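Local coordinates for protein toluene, o-xylene monooxygenase oxygenase subunit (Pseudomonas stutzeri, PDB 2INC) that forms part of the oxygenase component of a bacterial monooxygenase that probably hydroxylates toluene and o-xylene, at residues A127-S132 with D154-L159; V223-L228 with A249-A254. One frame throughout, in Å; residues are numbered along the deposited sequence.

Interaction 1 of 2, residues A127-S132 with D154-L159; sequences ALQMGS and DHLRWL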
ATOM      1  N   ALA B 127      23.051  16.876 -21.647  1.00 30.14           N
ATOM      2  CA  ALA B 127      22.577  17.693 -22.776  1.00 29.09           C
ATOM      3  C   ALA B 127      21.317  17.059 -23.379  1.00 28.88           C
ATOM      4  O   ALA B 127      20.406  17.771 -23.756  1.00 30.34           O
ATOM      5  CB  ALA B 127      23.674  17.812 -23.847  1.00 29.12           C
ATOM      6  N   LEU B 128      21.225  15.736 -23.388  1.00 28.82           N
ATOM      7  CA  LEU B 128      19.992  15.098 -23.858  1.00 28.81           C
ATOM      8  C   LEU B 128      18.835  15.331 -22.888  1.00 29.90           C
ATOM      9  O   LEU B 128      17.658  15.478 -23.319  1.00 30.91           O
ATOM     10  CB  LEU B 128      20.207  13.595 -24.060  1.00 30.01           C
ATOM     11  CG  LEU B 128      21.127  13.148 -25.198  1.00 29.35           C
ATOM     12  CD1 LEU B 128      21.191  11.612 -25.153  1.00 33.63           C
ATOM     13  CD2 LEU B 128      20.596  13.643 -26.524  1.00 30.19           C
ATOM     14  N   GLN B 129      19.128  15.265 -21.592  1.00 29.93           N
ATOM     15  CA  GLN B 129      18.175  15.565 -20.522  1.00 29.95           C
ATOM     16  C   GLN B 129      17.607  16.947 -20.746  1.00 30.35           C
ATOM     17  O   GLN B 129      16.423  17.156 -20.679  1.00 30.34           O
ATOM     18  CB  GLN B 129      18.928  15.519 -19.193  1.00 28.10           C
ATOM     19  CG  GLN B 129      18.066  15.775 -17.932  1.00 28.37           C
ATOM     20  CD  GLN B 129      18.909  15.680 -16.706  1.00 31.63           C
ATOM     21  OE1 GLN B 129      19.999  15.102 -16.760  1.00 30.99           O
ATOM     22  NE2 GLN B 129      18.443  16.286 -15.587  1.00 32.53           N
ATOM     23  N   MET B 130      18.465  17.921 -21.005  1.00 31.49           N
ATOM     24  CA  MET B 130      18.009  19.262 -21.320  1.00 32.19           C
ATOM     25  C   MET B 130      17.183  19.338 -22.603  1.00 32.80           C
ATOM     26  O   MET B 130      16.160  20.049 -22.673  1.00 32.46           O
ATOM     27  CB  MET B 130      19.225  20.170 -21.484  1.00 32.15           C
ATOM     28  CG  MET B 130      19.942  20.384 -20.163  1.00 34.05           C
ATOM     29  SD  MET B 130      21.536  21.197 -20.530  1.00 36.48           S
ATOM     30  CE  MET B 130      21.019  22.848 -21.047  1.00 36.41           C
ATOM     31  N   GLY B 131      17.634  18.620 -23.625  1.00 31.80           N
ATOM     32  CA  GLY B 131      16.912  18.525 -24.921  1.00 31.38           C
ATOM     33  C   GLY B 131      15.511  18.029 -24.767  1.00 31.03           C
ATOM     34  O   GLY B 131      14.549  18.665 -25.229  1.00 28.51           O
ATOM     35  N   SER B 132      15.357  16.894 -24.102  1.00 30.52           N
ATOM     36  CA  SER B 132      14.030  16.329 -23.940  1.00 29.92           C
ATOM     37  C   SER B 132      13.126  17.098 -22.970  1.00 30.17           C
ATOM     38  O   SER B 132      11.885  17.093 -23.127  1.00 30.75           O
ATOM     39  CB  SER B 132      14.102  14.820 -23.564  1.00 30.40           C
ATOM     40  OG  SER B 132      14.767  14.693 -22.309  1.00 31.21           O
ATOM     41  N   ASP B 154      14.605   9.321 -17.858  1.00 29.49           N
ATOM     42  CA  ASP B 154      15.595   8.329 -18.350  1.00 29.33           C
ATOM     43  C   ASP B 154      16.949   8.927 -18.660  1.00 29.20           C
ATOM     44  O   ASP B 154      17.971   8.302 -18.376  1.00 29.66           O
ATOM     45  CB  ASP B 154      15.089   7.639 -19.607  1.00 28.69           C
ATOM     46  CG  ASP B 154      13.846   6.805 -19.353  1.00 29.82           C
ATOM     47  OD1 ASP B 154      13.131   6.519 -20.352  1.00 36.67           O
ATOM     48  OD2 ASP B 154      13.546   6.431 -18.177  1.00 31.47           O
ATOM     49  N   HIS B 155      17.010  10.105 -19.276  1.00 28.92           N
ATOM     50  CA  HIS B 155      18.323  10.641 -19.594  1.00 27.95           C
ATOM     51  C   HIS B 155      19.019  11.004 -18.286  1.00 30.34           C
ATOM     52  O   HIS B 155      20.236  10.870 -18.186  1.00 29.23           O
ATOM     53  CB  HIS B 155      18.227  11.940 -20.446  1.00 29.78           C
ATOM     54  CG  HIS B 155      17.682  11.747 -21.857  1.00 29.68           C
ATOM     55  ND1 HIS B 155      17.979  10.669 -22.669  1.00 30.76           N
ATOM     56  CD2 HIS B 155      16.864  12.531 -22.585  1.00 26.63           C
ATOM     57  CE1 HIS B 155      17.368  10.797 -23.830  1.00 29.82           C
ATOM     58  NE2 HIS B 155      16.693  11.925 -23.811  1.00 32.36           N
ATOM     59  N   LEU B 156      18.255  11.424 -17.286  1.00 28.63           N
ATOM     60  CA  LEU B 156      18.862  11.690 -15.947  1.00 30.09           C
ATOM     61  C   LEU B 156      19.392  10.388 -15.306  1.00 29.58           C
ATOM     62  O   LEU B 156      20.453  10.350 -14.678  1.00 29.37           O
ATOM     63  CB  LEU B 156      17.823  12.324 -15.023  1.00 31.18           C
ATOM     64  CG  LEU B 156      18.243  12.564 -13.530  1.00 32.03           C
ATOM     65  CD1 LEU B 156      19.614  13.262 -13.474  1.00 32.81           C
ATOM     66  CD2 LEU B 156      17.213  13.311 -12.675  1.00 31.84           C
ATOM     67  N   ARG B 157      18.655   9.314 -15.533  1.00 29.81           N
ATOM     68  CA  ARG B 157      19.063   7.994 -15.066  1.00 30.34           C
ATOM     69  C   ARG B 157      20.407   7.644 -15.713  1.00 30.66           C
ATOM     70  O   ARG B 157      21.317   7.165 -15.025  1.00 31.12           O
ATOM     71  CB  ARG B 157      18.003   7.000 -15.527  1.00 28.79           C
ATOM     72  CG  ARG B 157      18.267   5.582 -15.025  1.00 32.66           C
ATOM     73  CD  ARG B 157      17.447   4.623 -15.790  1.00 30.13           C
ATOM     74  NE  ARG B 157      17.708   3.243 -15.306  1.00 29.97           N
ATOM     75  CZ  ARG B 157      17.632   2.131 -16.049  1.00 35.00           C
ATOM     76  NH1 ARG B 157      17.921   0.948 -15.489  1.00 35.83           N
ATOM     77  NH2 ARG B 157      17.280   2.161 -17.324  1.00 36.69           N
ATOM     78  N   TRP B 158      20.569   7.901 -17.019  1.00 30.71           N
ATOM     79  CA  TRP B 158      21.839   7.519 -17.663  1.00 30.47           C
ATOM     80  C   TRP B 158      22.992   8.365 -17.128  1.00 30.89           C
ATOM     81  O   TRP B 158      24.100   7.859 -16.830  1.00 30.93           O
ATOM     82  CB  TRP B 158      21.775   7.671 -19.184  1.00 30.97           C
ATOM     83  CG  TRP B 158      20.748   6.964 -19.884  1.00 29.08           C
ATOM     84  CD1 TRP B 158      19.901   6.006 -19.393  1.00 32.27           C
ATOM     85  CD2 TRP B 158      20.442   7.098 -21.277  1.00 31.68           C
ATOM     86  NE1 TRP B 158      19.069   5.552 -20.410  1.00 29.74           N
ATOM     87  CE2 TRP B 158      19.365   6.240 -21.557  1.00 27.29           C
ATOM     88  CE3 TRP B 158      20.932   7.932 -22.319  1.00 30.61           C
ATOM     89  CZ2 TRP B 158      18.807   6.133 -22.819  1.00 28.84           C
ATOM     90  CZ3 TRP B 158      20.357   7.833 -23.581  1.00 31.75           C
ATOM     91  CH2 TRP B 158      19.300   6.934 -23.822  1.00 31.80           C
ATOM     92  N   LEU B 159      22.760   9.671 -17.002  1.00 29.57           N
ATOM     93  CA  LEU B 159      23.746  10.543 -16.374  1.00 30.31           C
ATOM     94  C   LEU B 159      24.130   9.987 -14.995  1.00 30.63           C
ATOM     95  O   LEU B 159      25.320   9.953 -14.655  1.00 30.71           O
ATOM     96  CB  LEU B 159      23.225  11.985 -16.239  1.00 28.72           C
ATOM     97  CG  LEU B 159      23.822  12.995 -15.245  1.00 30.47           C
ATOM     98  CD1 LEU B 159      25.235  13.333 -15.649  1.00 28.70           C
ATOM     99  CD2 LEU B 159      22.975  14.243 -15.282  1.00 31.29           C
TER
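Leu128 and His155 meet almost ideally for a CH-pi contact: CB of Leu128 sits 3.7 Å from the centroid of the His155 imidazole, only 5° from the ring normal, and the two side chains cross at about a right angle. The edge of the same ring is used differently. Its CD2 carbon comes within 3.0 Å of Ser132 OG, which lies near the ring plane, and within 3.1 Å of Leu128 O; the C-H is turned chiefly toward the hydroxyl, probably with some polar character, the carbonyl oxygen lying more to one side. The hydroxyl of Ser132 is hydrogen-bonded to Thr152, just ahead of residues 154-159 on their helix. His155 NE2 finds its hydrogen bond elsewhere, whereas ND1 is buried without a polar partner.

Close backbone approach goes with this fit. CA of Gln129 lies 3.6 Å from CB of His155, and the CA atoms of these two residues are 5.0 Å apart.

The remaining contacts are apolar or mixed. With CG anti to the backbone N (chi1 -178°) and the chain extended beyond it, Gln129 carries its amide alongside the second helix, where OE1 touches CD2 of Leu159 at 3.4 Å and the amide also rests against CB and CD1 of Leu156. OE1 is hydrogen-bonded just outside the segments and NE2 to polar side chains on the chain of another protein, which satisfies both ends of the amide and places this flank at a subunit interface. On the Leu128 side, CD1 just reaches CZ3 of Trp158 at 4.2 Å.

With their short axes 8.5 Å apart and 170° between directions, residues 127-132 and 154-159 form a tightly packed antiparallel pair from consecutive helices, 121-138 and 142-172, as expected in the helical bundle of a ferritin-like hydroxylase subunit.

Interaction 2 of 2, residues V223-L228 with A249-A254; sequences VEEALL and AQKRDA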
ATOM      1  N   VAL B 223      23.576   9.207 -30.914  1.00 36.07           N
ATOM      2  CA  VAL B 223      24.170   9.001 -29.577  1.00 35.67           C
ATOM      3  C   VAL B 223      24.044   7.537 -29.136  1.00 36.24           C
ATOM      4  O   VAL B 223      24.992   6.918 -28.625  1.00 35.86           O
ATOM      5  CB  VAL B 223      23.511   9.914 -28.521  1.00 35.27           C
ATOM      6  CG1 VAL B 223      24.041   9.550 -27.124  1.00 37.58           C
ATOM      7  CG2 VAL B 223      23.812  11.345 -28.842  1.00 33.02           C
ATOM      8  N   GLU B 224      22.870   6.953 -29.365  1.00 36.10           N
ATOM      9  CA  GLU B 224      22.610   5.628 -28.829  1.00 35.83           C
ATOM     10  C   GLU B 224      23.449   4.610 -29.575  1.00 35.96           C
ATOM     11  O   GLU B 224      23.963   3.690 -28.967  1.00 35.71           O
ATOM     12  CB  GLU B 224      21.127   5.295 -28.912  1.00 34.94           C
ATOM     13  CG  GLU B 224      20.304   6.205 -27.952  1.00 39.36           C
ATOM     14  CD  GLU B 224      18.869   6.452 -28.427  1.00 43.54           C
ATOM     15  OE1 GLU B 224      18.406   5.807 -29.435  1.00 45.58           O
ATOM     16  OE2 GLU B 224      18.202   7.299 -27.778  1.00 44.21           O
ATOM     17  N   GLU B 225      23.587   4.778 -30.892  1.00 37.30           N
ATOM     18  CA  GLU B 225      24.386   3.826 -31.687  1.00 37.88           C
ATOM     19  C   GLU B 225      25.887   3.949 -31.406  1.00 38.13           C
ATOM     20  O   GLU B 225      26.566   2.948 -31.208  1.00 39.30           O
ATOM     21  CB  GLU B 225      24.018   3.866 -33.181  1.00 38.25           C
ATOM     22  CG  GLU B 225      22.569   3.371 -33.493  1.00 40.08           C
ATOM     23  CD  GLU B 225      22.146   2.026 -32.839  1.00 45.76           C
ATOM     24  OE1 GLU B 225      22.901   1.022 -32.943  1.00 43.88           O
ATOM     25  OE2 GLU B 225      21.033   1.953 -32.235  1.00 45.76           O
ATOM     26  N   ALA B 226      26.393   5.162 -31.278  1.00 37.64           N
ATOM     27  CA  ALA B 226      27.793   5.326 -30.923  1.00 37.09           C
ATOM     28  C   ALA B 226      28.125   4.877 -29.500  1.00 37.55           C
ATOM     29  O   ALA B 226      29.021   4.038 -29.268  1.00 37.00           O
ATOM     30  CB  ALA B 226      28.243   6.794 -31.172  1.00 36.57           C
ATOM     31  N   LEU B 227      27.395   5.422 -28.538  1.00 37.44           N
ATOM     32  CA  LEU B 227      27.759   5.294 -27.140  1.00 38.25           C
ATOM     33  C   LEU B 227      27.173   4.077 -26.485  1.00 39.29           C
ATOM     34  O   LEU B 227      27.735   3.571 -25.539  1.00 42.43           O
ATOM     35  CB  LEU B 227      27.338   6.535 -26.361  1.00 37.55           C
ATOM     36  CG  LEU B 227      28.350   7.669 -26.354  1.00 39.22           C
ATOM     37  CD1 LEU B 227      28.486   8.357 -27.740  1.00 39.31           C
ATOM     38  CD2 LEU B 227      27.919   8.665 -25.341  1.00 40.00           C
ATOM     39  N   LEU B 228      26.037   3.575 -26.938  1.00 40.32           N
ATOM     40  CA  LEU B 228      25.523   2.405 -26.242  1.00 40.01           C
ATOM     41  C   LEU B 228      25.885   1.189 -27.075  1.00 40.84           C
ATOM     42  O   LEU B 228      26.570   0.285 -26.589  1.00 41.08           O
ATOM     43  CB  LEU B 228      24.005   2.500 -25.983  1.00 39.45           C
ATOM     44  CG  LEU B 228      23.503   3.735 -25.241  1.00 37.17           C
ATOM     45  CD1 LEU B 228      21.978   3.643 -25.020  1.00 38.28           C
ATOM     46  CD2 LEU B 228      24.247   3.928 -23.922  1.00 40.42           C
ATOM     47  N   ALA B 249      21.274  -2.267 -20.853  1.00 34.01           N
ATOM     48  CA  ALA B 249      20.189  -1.873 -19.938  1.00 33.44           C
ATOM     49  C   ALA B 249      19.647  -0.497 -20.338  1.00 34.06           C
ATOM     50  O   ALA B 249      18.457  -0.259 -20.341  1.00 35.07           O
ATOM     51  CB  ALA B 249      20.680  -1.828 -18.539  1.00 33.79           C
ATOM     52  N   GLN B 250      20.539   0.412 -20.666  1.00 33.86           N
ATOM     53  CA  GLN B 250      20.156   1.776 -21.066  1.00 33.72           C
ATOM     54  C   GLN B 250      19.474   1.778 -22.416  1.00 33.77           C
ATOM     55  O   GLN B 250      18.544   2.548 -22.655  1.00 33.54           O
ATOM     56  CB  GLN B 250      21.388   2.691 -21.054  1.00 33.79           C
ATOM     57  CG  GLN B 250      21.978   2.849 -19.677  1.00 32.13           C
ATOM     58  CD  GLN B 250      23.348   3.570 -19.658  1.00 34.76           C
ATOM     59  OE1 GLN B 250      24.075   3.540 -20.636  1.00 39.81           O
ATOM     60  NE2 GLN B 250      23.710   4.162 -18.521  1.00 32.72           N
ATOM     61  N   LYS B 251      19.913   0.920 -23.311  1.00 34.16           N
ATOM     62  CA  LYS B 251      19.300   0.820 -24.619  1.00 36.48           C
ATOM     63  C   LYS B 251      17.809   0.460 -24.534  1.00 35.62           C
ATOM     64  O   LYS B 251      17.063   0.758 -25.442  1.00 37.61           O
ATOM     65  CB  LYS B 251      20.053  -0.211 -25.471  1.00 37.79           C
ATOM     66  CG  LYS B 251      19.734  -0.125 -26.952  1.00 42.52           C
ATOM     67  CD  LYS B 251      20.813   0.627 -27.700  1.00 48.63           C
ATOM     68  CE  LYS B 251      20.345   1.017 -29.100  1.00 49.98           C
ATOM     69  NZ  LYS B 251      20.785   0.047 -30.151  1.00 50.73           N
ATOM     70  N   ARG B 252      17.386  -0.229 -23.476  1.00 35.39           N
ATOM     71  CA  ARG B 252      15.971  -0.551 -23.290  1.00 34.91           C
ATOM     72  C   ARG B 252      15.154   0.756 -23.167  1.00 34.87           C
ATOM     73  O   ARG B 252      14.036   0.847 -23.685  1.00 33.65           O
ATOM     74  CB  ARG B 252      15.775  -1.368 -22.026  1.00 34.12           C
ATOM     75  CG  ARG B 252      16.354  -2.813 -22.116  1.00 36.13           C
ATOM     76  CD  ARG B 252      16.229  -3.583 -20.763  1.00 36.07           C
ATOM     77  NE  ARG B 252      14.847  -3.951 -20.424  1.00 38.23           N
ATOM     78  CZ  ARG B 252      14.265  -5.107 -20.778  1.00 42.43           C
ATOM     79  NH1 ARG B 252      14.904  -6.019 -21.508  1.00 40.52           N
ATOM     80  NH2 ARG B 252      13.026  -5.353 -20.405  1.00 42.58           N
ATOM     81  N   ASP B 253      15.720   1.747 -22.477  1.00 32.95           N
ATOM     82  CA  ASP B 253      15.076   3.081 -22.406  1.00 34.09           C
ATOM     83  C   ASP B 253      15.061   3.701 -23.808  1.00 33.88           C
ATOM     84  O   ASP B 253      14.023   4.200 -24.304  1.00 33.63           O
ATOM     85  CB  ASP B 253      15.847   4.028 -21.456  1.00 32.15           C
ATOM     86  CG  ASP B 253      15.798   3.583 -20.011  1.00 35.55           C
ATOM     87  OD1 ASP B 253      14.919   2.777 -19.628  1.00 33.21           O
ATOM     88  OD2 ASP B 253      16.645   4.042 -19.219  1.00 32.10           O
ATOM     89  N   ALA B 254      16.207   3.624 -24.487  1.00 33.14           N
ATOM     90  CA  ALA B 254      16.299   4.241 -25.811  1.00 32.20           C
ATOM     91  C   ALA B 254      15.264   3.633 -26.774  1.00 33.45           C
ATOM     92  O   ALA B 254      14.662   4.345 -27.564  1.00 30.07           O
ATOM     93  CB  ALA B 254      17.702   4.078 -26.366  1.00 32.90           C
TER
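Two consecutive long helices, 208-237 and 241-268, run antiparallel as a helical hairpin, and Glu225, Leu228 and Lys251 carry much of their contact here. Glu225 starts on a bond directed away from the partner helix, but its chain bends at chi2 and brings the carboxylate back. Lys251 NZ donates to Glu225 OE2 at 2.8 Å, on the syn side and 25° out of the carboxylate plane, completing a salt bridge. Both ends have further partners: OE2 also pairs with Arg258, and NZ is hydrogen-bonded to Gln229.

To reach this oxygen the lysine turns at chi2 (100°) and passes by Leu228, with CD of Lys251 4.1 Å from CB of Leu228. Within the ferritin-like bundle the axes stand 10.9 Å apart, a gap bridged by such long side chains. A wider pi-type turn at 224-228 ends at Leu228, whose CD1 packs on the backbone N of Lys251 at 3.8 Å, while CD2 meets OE1 of Gln250 at 3.3 Å. With an alanine at Lys251, Glu225 would probably keep Arg258 but lose the second charge that grips OE2, and one flank of Leu228 would be left without the lysine chain against it.

Farther along, the methyl of Ala254 lies over the flat face of the Glu224 carboxylate, CB 3.4 Å from CD, and the two oxygens of that group are salt-bridged to Arg258 and Lys220.

From the N terminus, interaction 1 comes first, closing a short loop in which helix 121-138 turns back into helix 142-172. Interaction 2 follows well downstream and closes a loop of similar length, between helices 208-237 and 241-268. The two are in series, neither nesting nor crossing, yet their centres lie about 12 Å apart. Asp253 joins them: its OD2 makes a salt bridge with Arg157 NH2 at 2.7 Å and a probable hydrogen bond with Trp158 NE1 at 3.1 Å. Leu128 against Val223 and Trp158 against Gln250 add packing, so the two hairpins are tied into one helical bundle.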